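Local coordinates for uncharacterized protein (Bacteroides ovatus, PDB 5CAG) that probably anchors fimbriae to the outer membrane of the bacterium as a lipid-modified subunit of the FimB/Mfa2 type, at residues A[37-42]-A[53-58]; A[20-25]-A[60-65]; A[71-76]-A[136-141]. All blocks are in the same frame, centred on the assembly; numbering follows the deposited sequence.

Contact 1. Residues A[37-42]-A[53-58]; sequences VRVIFY and KYLSVR. With SO4 (sulfate ion), chain C.
Arg-38 and Tyr-54 meet as a non-hydrogen-bonded antiparallel pair, with the arginine chain laid over one face of the phenol ring. Its CG lies 3.6 Å from the centroid of the Tyr-54 ring and 15° off the ring normal, a CH-pi contact, while CB sits nearest the CD2-CE2 side. Because CG is anti to the backbone N (chi1 -161°) and the chain bends at chi2, the remaining atoms run outward along the ring toward the hydroxyl. Tyr-54 OH thus comes to rest over the centre of the guanidinium, 3.5 Å from Arg-38 NE, and the two planes are turned only 18° apart. The hydroxyl lies over the guanidinium face without a hydrogen bond. Ile-40 CD1 covers the opposite face of the guanidinium, toward its rim.

Val-37, Val-39 and Leu-55 share the other face of the ladder with the root of Lys-53. Val-37 CG2 touches Leu-55 CB at 4.1 Å, and Val-39 CG2 reaches the tip of the same leucine, CD1, at 4.0 Å. The two strands form a beta hairpin within what is consistent with a transthyretin-like beta sandwich, and this side looks into the core, where Met-62 and Val-73 pack against it. On either side of the Arg-38–Tyr-54 pair, Val-37 with Leu-55 and Val-39 with Lys-53 each exchange two backbone hydrogen bonds, the Leu-55 N to Val-37 O bond measuring 2.8 Å.

Further out, the guanidinium is fixed by salt bridges from NH2 to Asp-52 and Glu-86 and by a bond from NH1 to Tyr-74 OH, while Tyr-76 meets the Tyr-54 ring edge-to-face. Lys-53 extends away from the hairpin; its NZ donates to the carbonyl O of Glu-61 and, weakly, to sulfate O2 at 3.3 Å.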
loop_
_atom_site.group_PDB
_atom_site.type_symbol
_atom_site.label_atom_id
_atom_site.label_comp_id
_atom_site.label_asym_id
_atom_site.label_seq_id
_atom_site.Cartn_x
_atom_site.Cartn_y
_atom_site.Cartn_z
ATOM N N VAL A 37 -2.574 -13.907 8.480
ATOM C CA VAL A 37 -2.876 -12.525 8.887
ATOM C C VAL A 37 -2.548 -12.262 10.348
ATOM O O VAL A 37 -2.496 -13.192 11.143
ATOM C CB VAL A 37 -4.349 -12.112 8.619
ATOM C CG1 VAL A 37 -4.736 -12.300 7.155
ATOM C CG2 VAL A 37 -5.321 -12.836 9.548
ATOM N N ARG A 38 -2.377 -10.982 10.701
ATOM C CA ARG A 38 -2.148 -10.531 12.071
ATOM C C ARG A 38 -3.372 -9.760 12.502
ATOM O O ARG A 38 -3.923 -9.001 11.692
ATOM C CB ARG A 38 -0.878 -9.683 12.213
ATOM C CG ARG A 38 -0.393 -9.604 13.666
ATOM C CD ARG A 38 0.176 -8.239 13.933
ATOM N NE ARG A 38 1.017 -8.164 15.130
ATOM C CZ ARG A 38 1.968 -7.246 15.297
ATOM N NH1 ARG A 38 2.221 -6.359 14.339
ATOM N NH2 ARG A 38 2.694 -7.226 16.406
ATOM N N VAL A 39 -3.855 -10.007 13.735
ATOM C CA VAL A 39 -5.057 -9.381 14.278
ATOM C C VAL A 39 -4.685 -8.634 15.547
ATOM O O VAL A 39 -4.099 -9.225 16.466
ATOM C CB VAL A 39 -6.194 -10.404 14.536
ATOM C CG1 VAL A 39 -7.459 -9.702 15.000
ATOM C CG2 VAL A 39 -6.480 -11.283 13.319
ATOM N N ILE A 40 -4.982 -7.330 15.605
ATOM C CA ILE A 40 -4.659 -6.583 16.822
ATOM C C ILE A 40 -5.910 -5.916 17.334
ATOM O O ILE A 40 -6.619 -5.260 16.578
ATOM C CB ILE A 40 -3.491 -5.569 16.711
ATOM C CG1 ILE A 40 -2.276 -6.158 16.009
ATOM C CG2 ILE A 40 -3.103 -5.057 18.092
ATOM C CD1 ILE A 40 -1.389 -5.102 15.426
ATOM N N PHE A 41 -6.154 -6.074 18.625
ATOM C CA PHE A 41 -7.270 -5.501 19.343
ATOM C C PHE A 41 -6.763 -4.402 20.274
ATOM O O PHE A 41 -6.138 -4.718 21.280
ATOM C CB PHE A 41 -7.960 -6.609 20.143
ATOM C CG PHE A 41 -8.961 -7.433 19.375
ATOM C CD1 PHE A 41 -8.546 -8.467 18.549
ATOM C CD2 PHE A 41 -10.323 -7.209 19.521
ATOM C CE1 PHE A 41 -9.478 -9.253 17.871
ATOM C CE2 PHE A 41 -11.249 -7.984 18.828
ATOM C CZ PHE A 41 -10.820 -9.013 18.027
ATOM N N TYR A 42 -6.981 -3.125 19.939
ATOM C CA TYR A 42 -6.519 -2.047 20.804
ATOM C C TYR A 42 -7.653 -1.669 21.762
ATOM O O TYR A 42 -8.728 -1.258 21.316
ATOM C CB TYR A 42 -6.013 -0.828 20.013
ATOM C CG TYR A 42 -4.883 -1.131 19.055
ATOM C CD1 TYR A 42 -5.139 -1.526 17.745
ATOM C CD2 TYR A 42 -3.558 -0.975 19.441
ATOM C CE1 TYR A 42 -4.104 -1.786 16.854
ATOM C CE2 TYR A 42 -2.515 -1.226 18.553
ATOM C CZ TYR A 42 -2.794 -1.630 17.260
ATOM O OH TYR A 42 -1.773 -1.908 16.385
ATOM N N LYS A 53 -2.556 -11.435 17.762
ATOM C CA LYS A 53 -2.438 -12.832 17.337
ATOM C C LYS A 53 -2.245 -12.977 15.823
ATOM O O LYS A 53 -2.830 -12.229 15.048
ATOM C CB LYS A 53 -3.647 -13.685 17.771
ATOM C CG LYS A 53 -3.266 -15.156 17.985
ATOM C CD LYS A 53 -4.443 -16.117 18.097
ATOM C CE LYS A 53 -3.956 -17.546 18.026
ATOM N NZ LYS A 53 -5.047 -18.532 18.233
ATOM N N TYR A 54 -1.402 -13.946 15.418
ATOM C CA TYR A 54 -1.174 -14.325 14.027
ATOM C C TYR A 54 -2.084 -15.516 13.793
ATOM O O TYR A 54 -2.172 -16.404 14.658
ATOM C CB TYR A 54 0.307 -14.633 13.746
ATOM C CG TYR A 54 1.215 -13.421 13.806
ATOM C CD1 TYR A 54 1.752 -12.988 15.011
ATOM C CD2 TYR A 54 1.550 -12.721 12.657
ATOM C CE1 TYR A 54 2.581 -11.870 15.073
ATOM C CE2 TYR A 54 2.392 -11.609 12.703
ATOM C CZ TYR A 54 2.899 -11.182 13.917
ATOM O OH TYR A 54 3.726 -10.087 13.976
ATOM N N LEU A 55 -2.838 -15.481 12.680
ATOM C CA LEU A 55 -3.858 -16.468 12.327
ATOM C C LEU A 55 -3.695 -17.050 10.949
ATOM O O LEU A 55 -3.046 -16.441 10.091
ATOM C CB LEU A 55 -5.232 -15.789 12.370
ATOM C CG LEU A 55 -5.949 -15.713 13.690
ATOM C CD1 LEU A 55 -7.344 -15.205 13.471
ATOM C CD2 LEU A 55 -6.009 -17.080 14.374
ATOM N N SER A 56 -4.375 -18.196 10.708
ATOM C CA SER A 56 -4.438 -18.873 9.408
ATOM C C SER A 56 -5.101 -17.940 8.403
ATOM O O SER A 56 -5.912 -17.095 8.808
ATOM C CB SER A 56 -5.232 -20.177 9.530
ATOM O OG SER A 56 -5.570 -20.762 8.279
ATOM N N VAL A 57 -4.812 -18.098 7.105
ATOM C CA VAL A 57 -5.443 -17.228 6.118
ATOM C C VAL A 57 -6.998 -17.293 6.230
ATOM O O VAL A 57 -7.661 -16.302 5.931
ATOM C CB VAL A 57 -4.937 -17.535 4.702
ATOM C CG1 VAL A 57 -5.640 -18.746 4.105
ATOM C CG2 VAL A 57 -5.069 -16.328 3.802
ATOM N N ARG A 58 -7.554 -18.412 6.738
ATOM C CA ARG A 58 -9.002 -18.634 6.895
ATOM C C ARG A 58 -9.537 -18.109 8.243
ATOM O O ARG A 58 -10.742 -18.137 8.488
ATOM C CB ARG A 58 -9.337 -20.139 6.763
ATOM C CG ARG A 58 -8.671 -20.891 5.594
ATOM C CD ARG A 58 -9.314 -20.644 4.229
ATOM N NE ARG A 58 -8.750 -21.531 3.204
ATOM C CZ ARG A 58 -8.904 -21.370 1.891
ATOM N NH1 ARG A 58 -9.604 -20.345 1.416
ATOM N NH2 ARG A 58 -8.348 -22.226 1.043
HETATM S S SO4 C . -5.006 -17.472 22.364
HETATM O O1 SO4 C . -4.498 -17.744 23.712
HETATM O O2 SO4 C . -4.054 -18.002 21.381
HETATM O O3 SO4 C . -6.294 -18.146 22.173
HETATM O O4 SO4 C . -5.171 -16.013 22.201
#

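Contact 2. Residues A[20-25]-A[60-65]; sequences VDIKLD and GEMKVP. With SO4 (sulfate ion), chain C.
Met-62, present as selenomethionine, pairs with Val-20 and reaches diagonally to Ile-22, and its side chain touches both. At the root, CB of Met-62 meets Val-20 CG2 at 4.1 Å. A chi1 of -170° turns CG away from the backbone N and carries the chain along the inner side of the strand pair toward Ile-22. SE then comes within 4.2 Å of Ile-22 CD1, and the turn at chi3 brings the terminal CE still nearer, 3.7 Å from that same CD1. Val-20 CG2 has a second apolar neighbour in Val-64 CG2, at 3.9 Å, which lengthens the apolar strip.

The backbones run antiparallel. Val-20 and Met-62 exchange two hydrogen bonds, that from Val-20 N to Met-62 O being nearly straight at 177°. Ile-22 and Gly-60 form the next hydrogen-bonded pair: Ile-22 N approaches Gly-60 O from above the carbonyl plane, and the return bond from Gly-60 N is weak. Through its other edge, strand 20-25 pairs in parallel with strand 134-154, Asp-21 bonding to Leu-134 and Leu-136, so it lies between strands 59-62 and 134-154. Past the pairing, Lys-63 N points to the sulfate, probably taken from the crystallisation liquor, with weak bonds to O3 and O4.

On the outer side, Asp-21 and Glu-61 form the non-hydrogen-bonded pair between the Val-20/Met-62 and Ile-22/Gly-60 pairs. The side chains cross obliquely, with the carboxylate planes 57° apart, and Asp-21 OD2 stands 3.9 Å from Glu-61 OE2. Two acids so placed probably repel each other and may raise each other's pKa, which implies that the strands are held by their backbone bonds and the apolar inner side rather than by this outer pair.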
loop_
_atom_site.group_PDB
_atom_site.type_symbol
_atom_site.label_atom_id
_atom_site.label_comp_id
_atom_site.label_asym_id
_atom_site.label_seq_id
_atom_site.Cartn_x
_atom_site.Cartn_y
_atom_site.Cartn_z
ATOM N N VAL A 20 -13.196 -15.453 20.805
ATOM C CA VAL A 20 -13.844 -15.103 19.543
ATOM C C VAL A 20 -13.385 -16.089 18.461
ATOM O O VAL A 20 -12.363 -16.754 18.628
ATOM C CB VAL A 20 -13.675 -13.627 19.098
ATOM C CG1 VAL A 20 -14.324 -12.666 20.081
ATOM C CG2 VAL A 20 -12.219 -13.266 18.858
ATOM N N ASP A 21 -14.174 -16.214 17.388
ATOM C CA ASP A 21 -13.873 -17.093 16.273
ATOM C C ASP A 21 -14.030 -16.296 14.987
ATOM O O ASP A 21 -15.148 -15.980 14.556
ATOM C CB ASP A 21 -14.756 -18.356 16.295
ATOM C CG ASP A 21 -14.380 -19.473 15.323
ATOM O OD1 ASP A 21 -13.512 -19.241 14.434
ATOM O OD2 ASP A 21 -14.991 -20.557 15.406
ATOM N N ILE A 22 -12.885 -15.948 14.390
ATOM C CA ILE A 22 -12.830 -15.181 13.157
ATOM C C ILE A 22 -12.786 -16.131 11.968
ATOM O O ILE A 22 -11.972 -17.054 11.935
ATOM C CB ILE A 22 -11.615 -14.213 13.193
ATOM C CG1 ILE A 22 -11.836 -13.108 14.245
ATOM C CG2 ILE A 22 -11.307 -13.608 11.817
ATOM C CD1 ILE A 22 -10.596 -12.755 15.043
ATOM N N LYS A 23 -13.705 -15.924 11.017
ATOM C CA LYS A 23 -13.726 -16.613 9.729
ATOM C C LYS A 23 -13.447 -15.564 8.663
ATOM O O LYS A 23 -14.063 -14.498 8.682
ATOM C CB LYS A 23 -15.037 -17.369 9.465
ATOM C CG LYS A 23 -14.985 -18.234 8.195
ATOM C CD LYS A 23 -16.382 -18.497 7.612
ATOM C CE LYS A 23 -16.372 -18.870 6.142
ATOM N NZ LYS A 23 -17.488 -19.800 5.792
ATOM N N LEU A 24 -12.486 -15.832 7.782
ATOM C CA LEU A 24 -12.121 -14.895 6.724
ATOM C C LEU A 24 -12.517 -15.435 5.379
ATOM O O LEU A 24 -12.241 -16.591 5.069
ATOM C CB LEU A 24 -10.618 -14.561 6.726
ATOM C CG LEU A 24 -10.057 -13.894 7.979
ATOM C CD1 LEU A 24 -8.569 -13.875 7.946
ATOM C CD2 LEU A 24 -10.546 -12.495 8.124
ATOM N N ASP A 25 -13.204 -14.609 4.596
ATOM C CA ASP A 25 -13.598 -14.934 3.240
ATOM C C ASP A 25 -12.696 -14.156 2.325
ATOM O O ASP A 25 -12.317 -13.002 2.637
ATOM C CB ASP A 25 -15.083 -14.631 2.977
ATOM C CG ASP A 25 -15.620 -15.219 1.675
ATOM O OD1 ASP A 25 -14.964 -16.141 1.119
ATOM O OD2 ASP A 25 -16.710 -14.777 1.224
ATOM N N GLY A 60 -9.430 -18.033 12.612
ATOM C CA GLY A 60 -9.326 -18.960 13.731
ATOM C C GLY A 60 -9.796 -18.424 15.068
ATOM O O GLY A 60 -10.267 -17.287 15.161
ATOM N N GLU A 61 -9.675 -19.263 16.112
ATOM C CA GLU A 61 -10.029 -18.920 17.489
ATOM C C GLU A 61 -8.970 -17.991 18.092
ATOM O O GLU A 61 -7.782 -18.115 17.785
ATOM C CB GLU A 61 -10.174 -20.185 18.339
ATOM C CG GLU A 61 -11.391 -21.024 17.991
ATOM C CD GLU A 61 -12.359 -21.249 19.136
ATOM O OE1 GLU A 61 -11.960 -21.060 20.309
ATOM O OE2 GLU A 61 -13.525 -21.609 18.853
HETATM N N MSE A 62 -9.407 -17.075 18.966
HETATM C CA MSE A 62 -8.576 -16.057 19.615
HETATM C C MSE A 62 -9.252 -15.605 20.914
HETATM O O MSE A 62 -10.417 -15.231 20.881
HETATM C CB MSE A 62 -8.441 -14.888 18.638
HETATM C CG MSE A 62 -7.435 -13.851 19.042
HETATM SE SE MSE A 62 -7.500 -12.379 17.787
HETATM C CE MSE A 62 -7.101 -13.334 16.255
ATOM N N LYS A 63 -8.560 -15.649 22.053
ATOM C CA LYS A 63 -9.247 -15.295 23.300
ATOM C C LYS A 63 -9.054 -13.825 23.654
ATOM O O LYS A 63 -8.001 -13.400 24.123
ATOM C CB LYS A 63 -8.873 -16.235 24.463
ATOM C CG LYS A 63 -9.588 -17.586 24.354
ATOM C CD LYS A 63 -8.953 -18.653 25.229
ATOM C CE LYS A 63 -9.569 -20.020 25.028
ATOM N NZ LYS A 63 -9.001 -21.031 25.968
ATOM N N VAL A 64 -10.105 -13.060 23.392
ATOM C CA VAL A 64 -10.218 -11.633 23.641
ATOM C C VAL A 64 -11.046 -11.447 24.916
ATOM O O VAL A 64 -12.162 -11.975 24.999
ATOM C CB VAL A 64 -10.857 -10.916 22.409
ATOM C CG1 VAL A 64 -11.167 -9.453 22.692
ATOM C CG2 VAL A 64 -9.964 -11.031 21.184
ATOM N N PRO A 65 -10.552 -10.700 25.924
ATOM C CA PRO A 65 -11.396 -10.448 27.113
ATOM C C PRO A 65 -12.489 -9.420 26.777
ATOM O O PRO A 65 -12.314 -8.680 25.808
ATOM C CB PRO A 65 -10.407 -9.925 28.152
ATOM C CG PRO A 65 -9.281 -9.336 27.354
ATOM C CD PRO A 65 -9.261 -9.982 25.996
HETATM S S SO4 C . -5.006 -17.472 22.364
HETATM O O1 SO4 C . -4.498 -17.744 23.712
HETATM O O2 SO4 C . -4.054 -18.002 21.381
HETATM O O3 SO4 C . -6.294 -18.146 22.173
HETATM O O4 SO4 C . -5.171 -16.013 22.201
#

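Contact 3. Residues A[71-76]-A[136-141]; sequences VVVYNY and LDWKLE
Val-71 and Val-73 of strand 67-75 meet Trp-138 and Leu-140 side chain against side chain, with no hydrogen bond between the two segments. Strands 67-75 and 134-154 flank strand 118-127 and, as the sheet curls, their side chains meet on its inner side, consistent with the transthyretin-like fold suggested by the family. The closest CA atoms, those of Val-73 and Leu-140, are 7.6 Å apart, too far for direct pairing.

Aliphatic-to-aromatic contacts gather at the six-membered part of the indole. Val-73 CG2 comes to 3.5 Å from Trp-138 CZ3 and also touches CE3, while Val-71 CG1 lies 3.8 Å from Trp-138 CH2. Both methyls meet the ring obliquely. Leu-136 CB covers one face of the indole from its own strand, and Leu-120 and Ile-122 of strand 118-127 also pack on it.

Aliphatic-to-aliphatic contact is made by the other branch of Val-73. Its chi1 of -170° sends CG2 to the indole and CG1 to Leu-140 CD1, at 4.0 Å; with one methyl on each, Val-73 wedges between the two residues of the opposing segment. The valine and leucine side chains cross at about a right angle.

Contact with the backbone falls to the second leucine methyl: Leu-140 CD2 rests 3.7 Å from the carbonyl O of Val-73.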
loop_
_atom_site.group_PDB
_atom_site.type_symbol
_atom_site.label_atom_id
_atom_site.label_comp_id
_atom_site.label_asym_id
_atom_site.label_seq_id
_atom_site.Cartn_x
_atom_site.Cartn_y
_atom_site.Cartn_z
ATOM N N VAL A 71 -9.988 -2.477 16.030
ATOM C CA VAL A 71 -9.354 -3.699 15.516
ATOM C C VAL A 71 -8.629 -3.450 14.188
ATOM O O VAL A 71 -9.077 -2.617 13.388
ATOM C CB VAL A 71 -10.395 -4.854 15.368
ATOM C CG1 VAL A 71 -9.732 -6.168 14.965
ATOM C CG2 VAL A 71 -11.201 -5.044 16.642
ATOM N N VAL A 72 -7.530 -4.197 13.949
ATOM C CA VAL A 72 -6.798 -4.179 12.677
ATOM C C VAL A 72 -6.495 -5.623 12.261
ATOM O O VAL A 72 -6.158 -6.458 13.105
ATOM C CB VAL A 72 -5.511 -3.306 12.590
ATOM C CG1 VAL A 72 -5.805 -1.828 12.745
ATOM C CG2 VAL A 72 -4.444 -3.762 13.567
ATOM N N VAL A 73 -6.645 -5.918 10.969
ATOM C CA VAL A 73 -6.321 -7.225 10.408
ATOM C C VAL A 73 -5.591 -6.980 9.119
ATOM O O VAL A 73 -6.153 -6.347 8.210
ATOM C CB VAL A 73 -7.517 -8.174 10.177
ATOM C CG1 VAL A 73 -7.017 -9.569 9.818
ATOM C CG2 VAL A 73 -8.435 -8.229 11.384
ATOM N N TYR A 74 -4.354 -7.458 9.019
ATOM C CA TYR A 74 -3.608 -7.280 7.787
ATOM C C TYR A 74 -2.769 -8.537 7.521
ATOM O O TYR A 74 -2.546 -9.322 8.443
ATOM C CB TYR A 74 -2.762 -6.000 7.852
ATOM C CG TYR A 74 -1.641 -6.048 8.870
ATOM C CD1 TYR A 74 -0.392 -6.559 8.537
ATOM C CD2 TYR A 74 -1.822 -5.556 10.161
ATOM C CE1 TYR A 74 0.643 -6.605 9.468
ATOM C CE2 TYR A 74 -0.793 -5.615 11.112
ATOM C CZ TYR A 74 0.438 -6.146 10.760
ATOM O OH TYR A 74 1.475 -6.204 11.663
ATOM N N ASN A 75 -2.337 -8.744 6.269
ATOM C CA ASN A 75 -1.503 -9.889 5.923
ATOM C C ASN A 75 -0.048 -9.583 6.313
ATOM O O ASN A 75 0.500 -8.518 5.988
ATOM C CB ASN A 75 -1.647 -10.247 4.459
ATOM C CG ASN A 75 -1.338 -9.134 3.497
ATOM O OD1 ASN A 75 -1.941 -8.047 3.524
ATOM N ND2 ASN A 75 -0.405 -9.415 2.602
ATOM N N TYR A 76 0.571 -10.514 7.042
ATOM C CA TYR A 76 1.898 -10.252 7.567
ATOM C C TYR A 76 3.006 -10.442 6.577
ATOM O O TYR A 76 3.894 -9.591 6.571
ATOM C CB TYR A 76 2.219 -11.043 8.854
ATOM C CG TYR A 76 1.994 -12.540 8.831
ATOM C CD1 TYR A 76 2.954 -13.398 8.311
ATOM C CD2 TYR A 76 0.893 -13.107 9.463
ATOM C CE1 TYR A 76 2.776 -14.780 8.321
ATOM C CE2 TYR A 76 0.732 -14.490 9.532
ATOM C CZ TYR A 76 1.669 -15.325 8.941
ATOM O OH TYR A 76 1.526 -16.695 8.982
ATOM N N LEU A 136 -17.159 -13.829 14.436
ATOM C CA LEU A 136 -16.957 -12.710 13.516
ATOM C C LEU A 136 -16.781 -13.245 12.075
ATOM O O LEU A 136 -16.041 -14.217 11.872
ATOM C CB LEU A 136 -15.699 -11.909 13.911
ATOM C CG LEU A 136 -15.680 -10.942 15.094
ATOM C CD1 LEU A 136 -16.725 -9.878 15.005
ATOM C CD2 LEU A 136 -15.541 -11.642 16.409
ATOM N N ASP A 137 -17.434 -12.628 11.085
ATOM C CA ASP A 137 -17.254 -13.055 9.701
ATOM C C ASP A 137 -16.680 -11.885 8.931
ATOM O O ASP A 137 -17.385 -10.927 8.644
ATOM C CB ASP A 137 -18.551 -13.582 9.102
ATOM C CG ASP A 137 -18.842 -14.998 9.522
ATOM O OD1 ASP A 137 -19.269 -15.195 10.679
ATOM O OD2 ASP A 137 -18.642 -15.910 8.697
ATOM N N TRP A 138 -15.374 -11.914 8.703
ATOM C CA TRP A 138 -14.665 -10.812 8.084
ATOM C C TRP A 138 -14.178 -11.160 6.710
ATOM O O TRP A 138 -14.078 -12.326 6.352
ATOM C CB TRP A 138 -13.476 -10.386 8.972
ATOM C CG TRP A 138 -13.849 -9.813 10.315
ATOM C CD1 TRP A 138 -15.032 -9.225 10.653
ATOM C CD2 TRP A 138 -12.988 -9.651 11.448
ATOM N NE1 TRP A 138 -14.974 -8.749 11.937
ATOM C CE2 TRP A 138 -13.728 -8.985 12.449
ATOM C CE3 TRP A 138 -11.657 -10.006 11.722
ATOM C CZ2 TRP A 138 -13.194 -8.683 13.710
ATOM C CZ3 TRP A 138 -11.136 -9.734 12.987
ATOM C CH2 TRP A 138 -11.895 -9.062 13.955
ATOM N N LYS A 139 -13.923 -10.113 5.931
ATOM C CA LYS A 139 -13.398 -10.075 4.563
ATOM C C LYS A 139 -12.384 -8.952 4.562
ATOM O O LYS A 139 -12.612 -7.943 5.240
ATOM C CB LYS A 139 -14.530 -9.826 3.558
ATOM C CG LYS A 139 -14.083 -9.860 2.114
ATOM C CD LYS A 139 -15.212 -10.024 1.109
ATOM C CE LYS A 139 -15.420 -11.453 0.655
ATOM N NZ LYS A 139 -16.636 -11.586 -0.211
ATOM N N LEU A 140 -11.236 -9.126 3.910
ATOM C CA LEU A 140 -10.273 -8.040 3.978
ATOM C C LEU A 140 -10.332 -7.221 2.721
ATOM O O LEU A 140 -10.936 -7.656 1.741
ATOM C CB LEU A 140 -8.888 -8.595 4.238
ATOM C CG LEU A 140 -8.402 -8.479 5.663
ATOM C CD1 LEU A 140 -9.323 -9.195 6.628
ATOM C CD2 LEU A 140 -7.023 -9.041 5.785
ATOM N N GLU A 141 -9.779 -6.013 2.747
ATOM C CA GLU A 141 -9.854 -5.151 1.572
ATOM C C GLU A 141 -8.468 -4.927 0.948
ATOM O O GLU A 141 -7.519 -4.641 1.677
ATOM C CB GLU A 141 -10.515 -3.813 1.951
ATOM C CG GLU A 141 -10.259 -2.677 0.978
ATOM C CD GLU A 141 -10.751 -1.312 1.397
ATOM O OE1 GLU A 141 -10.939 -1.060 2.612
ATOM O OE2 GLU A 141 -10.871 -0.459 0.491
#

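How the contacts relate
The three contacts adjoin in one domain, probably transthyretin-like: the centre of contact 1 lies about 8 Å from that of contact 2 and about 7 Å from that of contact 3, while the centres of contacts 2 and 3 are about 11 Å apart. Along the chain, contact 1 nests inside the loop closed by contact 2. Leu-55 CD1 of contact 1 touches Met-62 CE of contact 2 at 3.4 Å. Strands 36-43 and 67-75 pair antiparallel, Ile-40 N lying 2.9 Å from Val-72 O; strands 20-25 and 134-154 pair in parallel, with Lys-23 O 2.9 Å from Trp-138 N. A sulfate, probably from the crystallisation liquor, touches contacts 1 and 2 weakly, through Lys-53 NZ and Lys-63 N.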